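Local structure of polyketide synthase (Lyngbya majuscula 19L, 3QIT) at residues Asn14-Cys19 with Ile85-Gln90; His26-Cys31 with Glu91-Pro96; Ser168-Ala173 with Ile184-Ile189; Thr235-Asp240 with His269-Asp274; Val263-Gly268 with Ile273-Ala278. The protein acts as the decarboxylating thioesterase of curacin A biosynthesis, forming the terminal alkene of the product in a reaction that involves sulfate elimination. One frame throughout, in Å; residues are numbered along the deposited sequence. Where two conformers were deposited one is given.

Contact 1. Residues Asn14-Cys19 with Ile85-Gln90; sequences NQICLC and IDRVIQ
Leu-18 and Val-88 mark where the backbones of strand 14-19 and helix 85-90 come nearest, with 8.4 Å between their CA atoms. The axes of the two short segments approach to 10.7 Å and their directions differ by 62°. The interface is small and apolar. Val-88 is its hub on the helix; Ile-16 and Leu-18, two residues apart, meet it from one side of the strand. Leu-18 lays CD2 against the fork of Val-88, with CG2 of Val-88 at 3.9 Å and CG1 equally near. These two side chains run past each other in opposite directions. The other methyl contact joins Ile-16 CG2 to Val-88 CG2 at 4.2 Å. The CG1 branch of Ile-16 lies beside the backbone N (chi1 -62°) and is extended to CD1 (chi2 168°), which reaches Arg-87, while CG2 takes the position opposite the N. There CD1 of Ile-16 lies 4.4 Å from CG of Arg-87, so the aliphatic part of the arginine closes this border of the contact. Its guanidinium group turns to a salt bridge between NH1 and Glu-91 OE1. Within the helix, Gln-90 NE2 reaches back to the carbonyl O of Asp-86 at 3.2 Å. The donor stands above the carbonyl plane, and Gln-90 N also bonds to this oxygen. The contact packs helix 78-91 on the edge region of the alpha/beta hydrolase sheet. Strand 5-11 adds Phe-11, which touches Ile-16 and Arg-87. Ile-85 and Ile-89 pack on helix 104-115, and Asp-86 forms a salt bridge with Arg-116.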
# COMPACT_ATOMS: atom_id res chain seq x y z
N ASN B 14 9.94 9.63 -6.52
CA ASN B 14 9.63 9.12 -7.85
C ASN B 14 9.29 10.30 -8.76
O ASN B 14 9.27 11.43 -8.30
CB ASN B 14 8.43 8.19 -7.76
CG ASN B 14 8.76 6.92 -7.02
OD1 ASN B 14 9.47 6.08 -7.54
ND2 ASN B 14 8.22 6.76 -5.82
N GLN B 15 9.06 10.02 -10.03
CA GLN B 15 8.77 11.12 -10.98
C GLN B 15 7.41 10.91 -11.59
O GLN B 15 7.10 9.82 -12.09
CB GLN B 15 9.85 11.14 -12.07
CG GLN B 15 11.25 11.46 -11.52
CD GLN B 15 11.38 12.91 -11.11
OE1 GLN B 15 10.78 13.78 -11.71
NE2 GLN B 15 12.18 13.17 -10.06
N ILE B 16 6.59 11.95 -11.55
CA ILE B 16 5.28 11.90 -12.21
C ILE B 16 5.40 12.64 -13.54
O ILE B 16 5.74 13.80 -13.55
CB ILE B 16 4.23 12.63 -11.35
CG1 ILE B 16 4.07 11.95 -9.99
CG2 ILE B 16 2.85 12.66 -12.10
CD1 ILE B 16 3.25 12.79 -8.99
N CYS B 17 5.04 11.99 -14.64
CA CYS B 17 4.99 12.68 -15.93
C CYS B 17 3.61 13.32 -16.11
O CYS B 17 2.60 12.61 -16.03
CB CYS B 17 5.22 11.70 -17.09
SG CYS B 17 5.24 12.61 -18.70
N LEU B 18 3.57 14.63 -16.35
CA LEU B 18 2.30 15.29 -16.67
C LEU B 18 2.23 15.56 -18.17
O LEU B 18 3.04 16.32 -18.67
CB LEU B 18 2.21 16.63 -15.93
CG LEU B 18 2.20 16.60 -14.40
CD1 LEU B 18 2.03 18.05 -13.86
CD2 LEU B 18 1.10 15.72 -13.88
N CYS B 19 1.30 14.93 -18.88
CA CYS B 19 1.12 15.23 -20.29
C CYS B 19 0.16 16.40 -20.36
O CYS B 19 -0.83 16.42 -19.62
CB CYS B 19 0.48 14.07 -21.03
SG CYS B 19 1.45 12.54 -20.98
N ILE B 85 -2.53 11.56 -7.43
CA ILE B 85 -3.49 12.53 -8.01
C ILE B 85 -3.67 13.79 -7.11
O ILE B 85 -3.69 14.91 -7.62
CB ILE B 85 -4.84 11.89 -8.34
CG1 ILE B 85 -4.65 10.85 -9.45
CG2 ILE B 85 -5.89 12.96 -8.78
CD1 ILE B 85 -5.79 9.87 -9.55
N ASP B 86 -3.77 13.60 -5.80
CA ASP B 86 -3.82 14.72 -4.83
C ASP B 86 -2.58 15.62 -5.00
O ASP B 86 -2.69 16.85 -5.03
CB ASP B 86 -3.88 14.18 -3.40
CG ASP B 86 -4.47 15.18 -2.39
OD1 ASP B 86 -5.31 16.03 -2.76
OD2 ASP B 86 -4.11 15.06 -1.19
N ARG B 87 -1.41 15.01 -5.12
CA ARG B 87 -0.19 15.78 -5.36
C ARG B 87 -0.25 16.62 -6.65
O ARG B 87 0.15 17.78 -6.66
CB ARG B 87 1.04 14.86 -5.38
CG ARG B 87 2.35 15.58 -5.66
CD ARG B 87 2.65 16.57 -4.52
NE ARG B 87 3.87 17.33 -4.77
CZ ARG B 87 3.90 18.49 -5.42
NH1 ARG B 87 2.78 19.03 -5.89
NH2 ARG B 87 5.06 19.12 -5.59
N VAL B 88 -0.78 16.02 -7.73
CA VAL B 88 -0.93 16.71 -9.01
C VAL B 88 -1.87 17.91 -8.85
O VAL B 88 -1.57 19.01 -9.34
CB VAL B 88 -1.47 15.77 -10.12
CG1 VAL B 88 -1.79 16.58 -11.37
CG2 VAL B 88 -0.44 14.67 -10.45
N ILE B 89 -2.98 17.71 -8.14
CA ILE B 89 -3.93 18.82 -7.90
C ILE B 89 -3.26 19.97 -7.15
O ILE B 89 -3.45 21.15 -7.49
CB ILE B 89 -5.19 18.34 -7.19
CG1 ILE B 89 -5.99 17.47 -8.15
CG2 ILE B 89 -6.07 19.56 -6.75
CD1 ILE B 89 -7.02 16.59 -7.48
N GLN B 90 -2.46 19.62 -6.14
CA GLN B 90 -1.75 20.64 -5.37
C GLN B 90 -0.81 21.46 -6.25
O GLN B 90 -0.51 22.61 -5.93
CB GLN B 90 -0.96 20.03 -4.18
CG GLN B 90 -1.75 19.15 -3.19
CD GLN B 90 -3.13 19.69 -2.80
OE1 GLN B 90 -3.26 20.80 -2.27
NE2 GLN B 90 -4.17 18.87 -3.04

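Contact 2. Residues His26-Cys31 with Glu91-Pro96; sequences HPVVLC and ELPDQP
Val-28 and Leu-30 meet Leu-92 and Pro-93 in a beta-alpha-beta crossover of the alpha/beta hydrolase fold. The crossover leads from strand 55-59 through helix 78-91 to strand 97-102. In the sheet, strand 28-32 lies between those two strands and runs parallel to both. The loop after the helix therefore passes over strand 28-32, and the contact is where it touches down. Val-28 and Leu-30, two residues apart on the strand, both point toward the loop. Across the contact the CA atoms of Val-28 and Leu-92 are the nearest pair, 8.1 Å apart. Strand 97-102 bonds to the backbones of Val-28 and Leu-30 through Leu-98, and Leu-92 also packs on Leu-97. Leu-92 brings the main contact. Its extended second torsion (chi2 174°) carries CD1 away from its own CA and out to the strand, 4.0 Å from CG1 of Val-28. The ring of Pro-93 borders this on the exposed side, where its CD atom lies 4.2 Å from CG2 of Val-28. The two branches of Val-28 thus serve different residues of the loop. Deeper in, Leu-30 offers its CD2 methyl to the same CD1 of Leu-92, at 4.2 Å.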
# COMPACT_ATOMS: atom_id res chain seq x y z
N HIS B 26 -4.68 28.77 -19.15
CA HIS B 26 -6.10 28.52 -19.39
C HIS B 26 -6.70 27.56 -18.35
O HIS B 26 -5.95 26.82 -17.70
CB HIS B 26 -6.30 27.96 -20.81
CG HIS B 26 -6.11 28.97 -21.90
ND1 HIS B 26 -6.12 28.64 -23.24
CD2 HIS B 26 -5.90 30.31 -21.85
CE1 HIS B 26 -5.93 29.73 -23.96
NE2 HIS B 26 -5.78 30.75 -23.15
N PRO B 27 -8.05 27.56 -18.19
CA PRO B 27 -8.69 26.72 -17.18
C PRO B 27 -8.38 25.25 -17.41
O PRO B 27 -8.31 24.81 -18.56
CB PRO B 27 -10.20 26.96 -17.39
CG PRO B 27 -10.29 28.25 -18.11
CD PRO B 27 -9.00 28.49 -18.83
N VAL B 28 -8.22 24.51 -16.31
CA VAL B 28 -7.70 23.14 -16.39
C VAL B 28 -8.79 22.09 -16.55
O VAL B 28 -9.81 22.12 -15.86
CB VAL B 28 -6.83 22.82 -15.14
CG1 VAL B 28 -6.48 21.30 -15.10
CG2 VAL B 28 -5.57 23.70 -15.12
N VAL B 29 -8.53 21.14 -17.45
CA VAL B 29 -9.26 19.87 -17.47
C VAL B 29 -8.26 18.80 -17.06
O VAL B 29 -7.28 18.57 -17.77
CB VAL B 29 -9.84 19.54 -18.86
CG1 VAL B 29 -10.64 18.22 -18.85
CG2 VAL B 29 -10.78 20.68 -19.33
N LEU B 30 -8.51 18.18 -15.92
CA LEU B 30 -7.61 17.14 -15.41
C LEU B 30 -8.22 15.77 -15.76
O LEU B 30 -9.34 15.47 -15.35
CB LEU B 30 -7.43 17.31 -13.90
CG LEU B 30 -6.63 16.21 -13.15
CD1 LEU B 30 -5.21 16.14 -13.71
CD2 LEU B 30 -6.59 16.58 -11.68
N CYS B 31 -7.47 14.95 -16.51
CA CYS B 31 -7.96 13.67 -17.04
C CYS B 31 -7.13 12.52 -16.44
O CYS B 31 -5.90 12.56 -16.49
CB CYS B 31 -7.78 13.59 -18.55
SG CYS B 31 -8.64 14.93 -19.44
N GLU B 91 -0.38 20.88 -7.36
CA GLU B 91 0.54 21.54 -8.28
C GLU B 91 -0.20 22.47 -9.26
O GLU B 91 0.41 23.38 -9.83
CB GLU B 91 1.37 20.50 -9.04
CG GLU B 91 2.61 21.04 -9.76
CD GLU B 91 3.74 21.48 -8.84
OE1 GLU B 91 3.64 21.34 -7.60
OE2 GLU B 91 4.75 22.00 -9.38
N LEU B 92 -1.49 22.24 -9.45
CA LEU B 92 -2.29 23.02 -10.40
C LEU B 92 -2.79 24.30 -9.75
O LEU B 92 -2.73 24.43 -8.52
CB LEU B 92 -3.46 22.17 -10.95
CG LEU B 92 -3.00 20.92 -11.73
CD1 LEU B 92 -4.20 20.04 -12.12
CD2 LEU B 92 -2.17 21.30 -12.97
N PRO B 93 -3.25 25.27 -10.57
CA PRO B 93 -3.78 26.52 -10.02
C PRO B 93 -4.91 26.28 -9.03
O PRO B 93 -5.62 25.28 -9.12
CB PRO B 93 -4.31 27.24 -11.26
CG PRO B 93 -3.41 26.79 -12.35
CD PRO B 93 -3.15 25.32 -12.04
N ASP B 94 -5.05 27.20 -8.07
CA ASP B 94 -6.09 27.13 -7.05
C ASP B 94 -7.42 27.71 -7.55
O ASP B 94 -7.87 28.77 -7.09
CB ASP B 94 -5.60 27.84 -5.78
CG ASP B 94 -6.52 27.62 -4.58
OD1 ASP B 94 -7.36 26.69 -4.61
OD2 ASP B 94 -6.39 28.39 -3.60
N GLN B 95 -8.03 27.01 -8.51
CA GLN B 95 -9.32 27.34 -9.11
C GLN B 95 -10.03 26.00 -9.35
O GLN B 95 -9.40 25.06 -9.84
CB GLN B 95 -9.15 28.02 -10.47
CG GLN B 95 -8.50 29.40 -10.46
CD GLN B 95 -9.30 30.43 -9.68
OE1 GLN B 95 -10.54 30.44 -9.71
NE2 GLN B 95 -8.60 31.31 -8.97
N PRO B 96 -11.33 25.90 -9.02
CA PRO B 96 -12.05 24.65 -9.29
C PRO B 96 -11.92 24.22 -10.75
O PRO B 96 -12.09 25.04 -11.67
CB PRO B 96 -13.51 24.99 -8.95
CG PRO B 96 -13.40 26.07 -7.89
CD PRO B 96 -12.19 26.90 -8.32

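Contact 3. Residues Ser168-Ala173 with Ile184-Ile189; sequences SRLRQA and ILAQRI
Leu-185 O is gripped by several groups where helix 179-188 ends. Gln-38 NE2 makes a hydrogen bond to it. Arg-188 N at 3.1 Å and Ile-189 N at 3.3 Å from Leu-185 O add weak bonds. Ile-189 is the first residue to leave the helix, which fits this doubling of weak bonds. The same Leu-185 receives the main apolar contact from helix 163-173. CD1 of Leu-170 lies 3.6 Å from CB of Leu-185. It also lies over the start of the next residue, 3.7 Å from Ala-186 N and 4.0 Å from Ala-186 CB. One methyl group thus rests on a side-chain root, a backbone N and a second side chain. Leu-170 is extended about its second torsion (chi2 -178°), so CD1 leads as the far end of the side chain. The small side chain of Ala-186 suits a close approach: the CA atoms of Leu-170 and Ala-186 are 7.5 Å apart. Both helices belong to the segment between strands 120-126 and 234-239, the usual place of the lid in alpha/beta hydrolases. Ala-186 also packs on Val-163, Ala-166 and Ala-167 of helix 163-173. Trp-199 of strand 196-199 touches Leu-170 and Ile-189. Arg-188 joins this region to the body of the domain through salt bridges to Asp-60 and Glu-6, beside strand 14-21.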
# COMPACT_ATOMS: atom_id res chain seq x y z
N SER B 168 -0.09 -2.74 -33.37
CA SER B 168 -1.15 -3.65 -33.83
C SER B 168 -1.91 -4.25 -32.64
O SER B 168 -3.14 -4.39 -32.67
CB SER B 168 -0.56 -4.76 -34.70
OG SER B 168 0.01 -4.22 -35.88
N ARG B 169 -1.16 -4.63 -31.60
CA ARG B 169 -1.78 -5.15 -30.40
C ARG B 169 -2.68 -4.10 -29.74
O ARG B 169 -3.76 -4.43 -29.26
CB ARG B 169 -0.73 -5.66 -29.40
CG ARG B 169 -1.38 -6.30 -28.18
CD ARG B 169 -0.44 -7.21 -27.44
NE ARG B 169 -0.25 -8.47 -28.16
CZ ARG B 169 0.39 -9.52 -27.65
NH1 ARG B 169 0.89 -9.45 -26.42
NH2 ARG B 169 0.54 -10.63 -28.36
N LEU B 170 -2.25 -2.84 -29.70
CA LEU B 170 -3.15 -1.79 -29.17
C LEU B 170 -4.44 -1.65 -30.00
O LEU B 170 -5.52 -1.47 -29.42
CB LEU B 170 -2.43 -0.44 -29.10
CG LEU B 170 -1.17 -0.36 -28.22
CD1 LEU B 170 -0.65 1.08 -28.26
CD2 LEU B 170 -1.49 -0.81 -26.77
N ARG B 171 -4.29 -1.69 -31.33
CA ARG B 171 -5.45 -1.51 -32.22
C ARG B 171 -6.40 -2.71 -32.15
O ARG B 171 -7.62 -2.54 -32.29
CB ARG B 171 -5.02 -1.18 -33.67
CG ARG B 171 -6.15 -0.57 -34.53
CD ARG B 171 -5.63 -0.06 -35.89
NE ARG B 171 -6.69 0.58 -36.67
CZ ARG B 171 -6.74 0.62 -38.00
NH1 ARG B 171 -5.79 0.05 -38.73
NH2 ARG B 171 -7.75 1.24 -38.60
N GLN B 172 -5.88 -3.91 -31.90
CA GLN B 172 -6.75 -5.06 -31.71
C GLN B 172 -7.58 -4.90 -30.43
O GLN B 172 -8.77 -5.27 -30.43
CB GLN B 172 -5.98 -6.38 -31.77
CG GLN B 172 -5.40 -6.64 -33.17
CD GLN B 172 -4.78 -8.01 -33.33
OE1 GLN B 172 -5.34 -9.02 -32.89
NE2 GLN B 172 -3.63 -8.06 -33.99
N ALA B 173 -6.98 -4.30 -29.39
CA ALA B 173 -7.64 -4.06 -28.10
C ALA B 173 -8.69 -2.95 -28.21
O ALA B 173 -9.74 -3.01 -27.54
CB ALA B 173 -6.61 -3.71 -27.03
N ILE B 184 1.47 6.18 -32.43
CA ILE B 184 1.88 7.22 -31.48
C ILE B 184 1.91 6.69 -30.01
O ILE B 184 2.87 6.95 -29.23
CB ILE B 184 0.94 8.45 -31.70
CG1 ILE B 184 1.40 9.18 -32.98
CG2 ILE B 184 0.90 9.37 -30.49
CD1 ILE B 184 0.37 10.14 -33.57
N LEU B 185 0.88 5.94 -29.64
CA LEU B 185 0.78 5.37 -28.28
C LEU B 185 1.89 4.34 -28.04
O LEU B 185 2.60 4.43 -27.06
CB LEU B 185 -0.58 4.72 -28.11
CG LEU B 185 -1.73 5.73 -28.00
CD1 LEU B 185 -3.06 5.00 -28.22
CD2 LEU B 185 -1.71 6.42 -26.67
N ALA B 186 2.07 3.43 -29.00
CA ALA B 186 3.11 2.38 -28.86
C ALA B 186 4.53 2.96 -28.81
O ALA B 186 5.37 2.47 -28.05
CB ALA B 186 2.99 1.35 -30.00
N GLN B 187 4.80 3.95 -29.66
CA GLN B 187 6.03 4.73 -29.67
C GLN B 187 6.40 5.22 -28.28
O GLN B 187 7.55 5.11 -27.86
CB GLN B 187 5.79 5.93 -30.62
CG GLN B 187 6.88 6.97 -30.83
CD GLN B 187 6.44 8.00 -31.91
OE1 GLN B 187 5.53 8.79 -31.70
NE2 GLN B 187 7.10 7.98 -33.06
N ARG B 188 5.41 5.70 -27.54
CA ARG B 188 5.67 6.27 -26.23
C ARG B 188 5.99 5.21 -25.16
O ARG B 188 6.76 5.46 -24.24
CB ARG B 188 4.51 7.16 -25.79
CG ARG B 188 4.81 7.95 -24.53
CD ARG B 188 3.90 9.16 -24.41
NE ARG B 188 4.23 9.96 -23.22
CZ ARG B 188 3.67 9.82 -22.02
NH1 ARG B 188 2.75 8.89 -21.80
NH2 ARG B 188 4.05 10.63 -21.02
N ILE B 189 5.40 4.03 -25.31
CA ILE B 189 5.48 3.00 -24.27
C ILE B 189 6.16 1.73 -24.71
O ILE B 189 5.86 0.66 -24.19
CB ILE B 189 4.11 2.70 -23.63
CG1 ILE B 189 3.05 2.28 -24.67
CG2 ILE B 189 3.67 3.91 -22.74
CD1 ILE B 189 1.81 1.59 -24.01

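Contact 4. Residues Thr235-Asp240 with His269-Asp274; sequences TLVYGD and HNLHID
Leu-271 turns CG anti to its carbonyl carbon (chi1 -71°) and extends CD1 away from CA (chi2 178°), which drives that methyl onto strand 235-239. CD1 of Leu-271 meets the peptide between two strand residues, 3.5 Å from Tyr-238 C, and Gly-239 N is equally near. From the strand, Val-237 presents CG1, the branch anti to its backbone N (chi1 -174°), and this atom lies 3.9 Å from Leu-271 CD1. The other methyl, CD2 of Leu-271, rests 3.8 Å from CA of Gly-239. A glycine suits this position, since a beta carbon would sit tightly against CD2. The CA atoms of Gly-239 and His-269 are only 5.8 Å apart. In the alpha/beta hydrolase fold this is where the loop bearing the histidine passes the C-terminal end of strand 234-239, next to the edge of the sheet. His-269 probably belongs to a Ser-His-Glu triad with Ser-103 and Glu-127. Its ND1 bonds to OE1 of Glu-127, while OE2 of that glutamate bonds to Gly-239 N. The strand end thus probably helps to place the glutamate next to the histidine. With an alanine in place of Leu-271, both methyls go, and a gap would probably open over the Tyr-238 to Gly-239 peptide and beside Val-126. Asn-270 O, just before the short helix, accepts from Ile-273 N at 3.0 Å and from Asp-274 N at 2.9 Å.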
# COMPACT_ATOMS: atom_id res chain seq x y z
N THR B 235 -21.40 14.15 -13.94
CA THR B 235 -21.97 13.56 -15.14
C THR B 235 -21.43 12.15 -15.29
O THR B 235 -20.18 11.97 -15.36
CB THR B 235 -21.57 14.38 -16.38
OG1 THR B 235 -22.05 15.72 -16.21
CG2 THR B 235 -22.16 13.78 -17.66
N LEU B 236 -22.35 11.19 -15.32
CA LEU B 236 -22.04 9.79 -15.62
C LEU B 236 -22.11 9.57 -17.13
O LEU B 236 -23.17 9.77 -17.74
CB LEU B 236 -22.98 8.83 -14.88
CG LEU B 236 -22.90 8.86 -13.35
CD1 LEU B 236 -24.16 8.25 -12.70
CD2 LEU B 236 -21.61 8.14 -12.85
N VAL B 237 -21.00 9.15 -17.73
CA VAL B 237 -20.95 8.94 -19.17
C VAL B 237 -20.77 7.47 -19.49
O VAL B 237 -19.85 6.82 -18.98
CB VAL B 237 -19.81 9.76 -19.81
CG1 VAL B 237 -19.84 9.67 -21.34
CG2 VAL B 237 -19.84 11.20 -19.31
N TYR B 238 -21.65 6.93 -20.33
CA TYR B 238 -21.56 5.51 -20.70
C TYR B 238 -21.54 5.30 -22.19
O TYR B 238 -22.09 6.11 -22.95
CB TYR B 238 -22.74 4.72 -20.15
CG TYR B 238 -23.00 4.89 -18.69
CD1 TYR B 238 -22.26 4.17 -17.73
CD2 TYR B 238 -24.01 5.74 -18.24
CE1 TYR B 238 -22.52 4.30 -16.36
CE2 TYR B 238 -24.27 5.89 -16.87
CZ TYR B 238 -23.53 5.17 -15.94
OH TYR B 238 -23.81 5.32 -14.60
N GLY B 239 -20.91 4.21 -22.61
CA GLY B 239 -20.96 3.79 -24.01
C GLY B 239 -22.24 2.99 -24.25
O GLY B 239 -22.57 2.07 -23.50
N ASP B 240 -22.96 3.31 -25.31
CA ASP B 240 -24.22 2.63 -25.56
C ASP B 240 -24.03 1.17 -25.98
O ASP B 240 -24.98 0.39 -25.92
CB ASP B 240 -25.12 3.41 -26.55
CG ASP B 240 -24.51 3.55 -27.93
OD1 ASP B 240 -23.36 3.13 -28.15
OD2 ASP B 240 -25.21 4.09 -28.82
N HIS B 269 -16.63 0.54 -24.37
CA HIS B 269 -15.98 0.92 -23.13
C HIS B 269 -14.98 2.05 -23.33
O HIS B 269 -14.82 2.93 -22.46
CB HIS B 269 -15.27 -0.30 -22.53
CG HIS B 269 -14.53 0.00 -21.26
ND1 HIS B 269 -15.17 0.45 -20.12
CD2 HIS B 269 -13.22 -0.10 -20.95
CE1 HIS B 269 -14.27 0.63 -19.17
NE2 HIS B 269 -13.08 0.29 -19.64
N ASN B 270 -14.33 2.04 -24.48
CA ASN B 270 -13.20 2.94 -24.70
C ASN B 270 -13.60 4.24 -25.38
O ASN B 270 -13.15 4.56 -26.48
CB ASN B 270 -12.12 2.18 -25.46
CG ASN B 270 -11.49 1.12 -24.60
OD1 ASN B 270 -10.99 1.41 -23.50
ND2 ASN B 270 -11.53 -0.12 -25.06
N LEU B 271 -14.44 4.99 -24.69
CA LEU B 271 -15.05 6.20 -25.24
C LEU B 271 -14.04 7.32 -25.53
O LEU B 271 -14.27 8.16 -26.40
CB LEU B 271 -16.15 6.72 -24.31
CG LEU B 271 -17.45 5.92 -24.23
CD1 LEU B 271 -18.40 6.57 -23.22
CD2 LEU B 271 -18.15 5.78 -25.59
N HIS B 272 -12.93 7.33 -24.80
CA HIS B 272 -11.89 8.31 -25.06
C HIS B 272 -11.29 8.15 -26.46
O HIS B 272 -10.68 9.09 -26.99
CB HIS B 272 -10.80 8.25 -23.97
CG HIS B 272 -10.13 6.92 -23.84
ND1 HIS B 272 -10.84 5.75 -23.68
CD2 HIS B 272 -8.82 6.57 -23.83
CE1 HIS B 272 -10.00 4.74 -23.58
NE2 HIS B 272 -8.77 5.21 -23.67
N ILE B 273 -11.51 6.98 -27.08
CA ILE B 273 -11.06 6.75 -28.45
C ILE B 273 -12.28 6.71 -29.39
O ILE B 273 -12.29 7.38 -30.43
CB ILE B 273 -10.27 5.42 -28.57
CG1 ILE B 273 -9.16 5.36 -27.51
CG2 ILE B 273 -9.73 5.23 -29.99
CD1 ILE B 273 -8.20 6.54 -27.53
N ASP B 274 -13.31 5.95 -28.99
CA ASP B 274 -14.50 5.67 -29.82
C ASP B 274 -15.33 6.92 -30.11
O ASP B 274 -15.94 7.03 -31.17
CB ASP B 274 -15.45 4.70 -29.09
CG ASP B 274 -14.96 3.26 -29.09
OD1 ASP B 274 -13.79 3.00 -29.46
OD2 ASP B 274 -15.76 2.39 -28.68

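Contact 5. Residues Val263-Gly268 with Ile273-Ala278; sequences VFLSGG and IDAAAA
Gly-267 and Gly-268 press close to Asp-274, whereas Ser-266 lies at the exposed rim. In the tight part, Gly-268 N donates to OD2 of Asp-274 at 2.9 Å. The bond is nearly straight (164°) and uses the anti lone pair of OD2, the one away from OD1. Just behind it, CB of Asp-274 stands 4.1 Å from CA of Gly-267. A beta carbon on Gly-267 would clash with this CB, and the backbone angles of the residue also call for glycine. In the alpha/beta hydrolase fold this is the turn after strand 261-265, one of the two edge strands of the sheet, which leads to the loop of the probable triad residue His-269. Asp-274 ties the turn down, and its OD1 bonds to Ser-176 OG. Putting an alanine here removes the carboxylate, so Gly-268 N and Ser-176 OG would probably lose their partner and the turn before His-269 would be less firmly held. The contacts of Leu-265 are looser and apolar. It spreads its two methyls over Ala-275, just before helix 276-284, and Ala-278 within it, with CD1 4.1 Å from CB of Ala-275 and CD2 4.2 Å from CB of Ala-278. At the rim, the carbonyl Ser-266 O lies 3.7 Å from the methyl Ala-275 CB.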
# COMPACT_ATOMS: atom_id res chain seq x y z
N VAL B 263 -25.40 10.34 -19.39
CA VAL B 263 -25.37 10.43 -20.84
C VAL B 263 -24.83 9.17 -21.49
O VAL B 263 -23.90 8.51 -20.98
CB VAL B 263 -24.68 11.74 -21.33
CG1 VAL B 263 -23.21 11.70 -21.11
CG2 VAL B 263 -25.02 12.05 -22.81
N PHE B 264 -25.43 8.81 -22.62
CA PHE B 264 -24.94 7.69 -23.40
C PHE B 264 -24.36 8.17 -24.71
O PHE B 264 -25.05 8.79 -25.52
CB PHE B 264 -26.07 6.66 -23.62
CG PHE B 264 -26.54 6.02 -22.35
CD1 PHE B 264 -27.47 6.66 -21.52
CD2 PHE B 264 -26.01 4.80 -21.94
CE1 PHE B 264 -27.89 6.07 -20.32
CE2 PHE B 264 -26.43 4.20 -20.74
CZ PHE B 264 -27.37 4.83 -19.93
N LEU B 265 -23.09 7.86 -24.91
CA LEU B 265 -22.38 8.23 -26.13
C LEU B 265 -22.33 7.02 -27.03
O LEU B 265 -22.48 5.88 -26.57
CB LEU B 265 -20.96 8.70 -25.80
CG LEU B 265 -20.78 10.00 -25.01
CD1 LEU B 265 -19.29 10.45 -25.01
CD2 LEU B 265 -21.69 11.11 -25.55
N SER B 266 -22.11 7.25 -28.32
CA SER B 266 -22.06 6.17 -29.28
C SER B 266 -20.69 5.52 -29.23
O SER B 266 -19.71 6.07 -29.73
CB SER B 266 -22.38 6.68 -30.68
OG SER B 266 -22.28 5.63 -31.62
N GLY B 267 -20.63 4.34 -28.63
CA GLY B 267 -19.38 3.59 -28.56
C GLY B 267 -19.39 2.57 -27.44
O GLY B 267 -20.38 2.42 -26.72
N GLY B 268 -18.27 1.87 -27.30
CA GLY B 268 -18.12 0.84 -26.27
C GLY B 268 -17.44 1.38 -25.02
O GLY B 268 -17.67 2.52 -24.62
N ILE B 273 -11.51 6.98 -27.08
CA ILE B 273 -11.06 6.75 -28.45
C ILE B 273 -12.28 6.71 -29.39
O ILE B 273 -12.29 7.38 -30.43
CB ILE B 273 -10.27 5.42 -28.57
CG1 ILE B 273 -9.16 5.36 -27.51
CG2 ILE B 273 -9.73 5.23 -29.99
CD1 ILE B 273 -8.20 6.54 -27.53
N ASP B 274 -13.31 5.95 -28.99
CA ASP B 274 -14.50 5.67 -29.82
C ASP B 274 -15.33 6.92 -30.11
O ASP B 274 -15.94 7.03 -31.17
CB ASP B 274 -15.45 4.70 -29.09
CG ASP B 274 -14.96 3.26 -29.09
OD1 ASP B 274 -13.79 3.00 -29.46
OD2 ASP B 274 -15.76 2.39 -28.68
N ALA B 275 -15.37 7.82 -29.14
CA ALA B 275 -16.31 8.96 -29.16
C ALA B 275 -15.60 10.22 -28.64
O ALA B 275 -16.18 11.00 -27.87
CB ALA B 275 -17.52 8.64 -28.28
N ALA B 276 -14.35 10.39 -29.05
CA ALA B 276 -13.48 11.42 -28.45
C ALA B 276 -14.07 12.83 -28.65
O ALA B 276 -14.14 13.61 -27.69
CB ALA B 276 -12.09 11.34 -29.03
N ALA B 277 -14.49 13.15 -29.87
CA ALA B 277 -15.06 14.49 -30.13
C ALA B 277 -16.31 14.73 -29.29
O ALA B 277 -16.51 15.81 -28.74
CB ALA B 277 -15.36 14.67 -31.60
N ALA B 278 -17.18 13.71 -29.22
CA ALA B 278 -18.41 13.81 -28.43
C ALA B 278 -18.13 14.00 -26.95
O ALA B 278 -18.81 14.78 -26.27
CB ALA B 278 -19.31 12.58 -28.66

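Contacts 1, 2, 4 and 5 all reach the eight-stranded sheet of the alpha/beta hydrolase fold. Contacts 1 and 2 use helix 78-91 and the loop after it; their centres are 12 Å apart and their segments alternate along the chain. Contacts 4 and 5 come last. Their centres lie 5 Å apart, they share Ile-273 and Asp-274, and their strands 234-239 and 261-265 are neighbours. They frame the loop with His-269, probably a triad residue. Contact 1 lies across the chain's centre from them, about 25 Å and 27 Å away between centres. Contact 3 falls between these groups in sequence. It joins two helices of the probable lid and touches contact 1 through Arg-188.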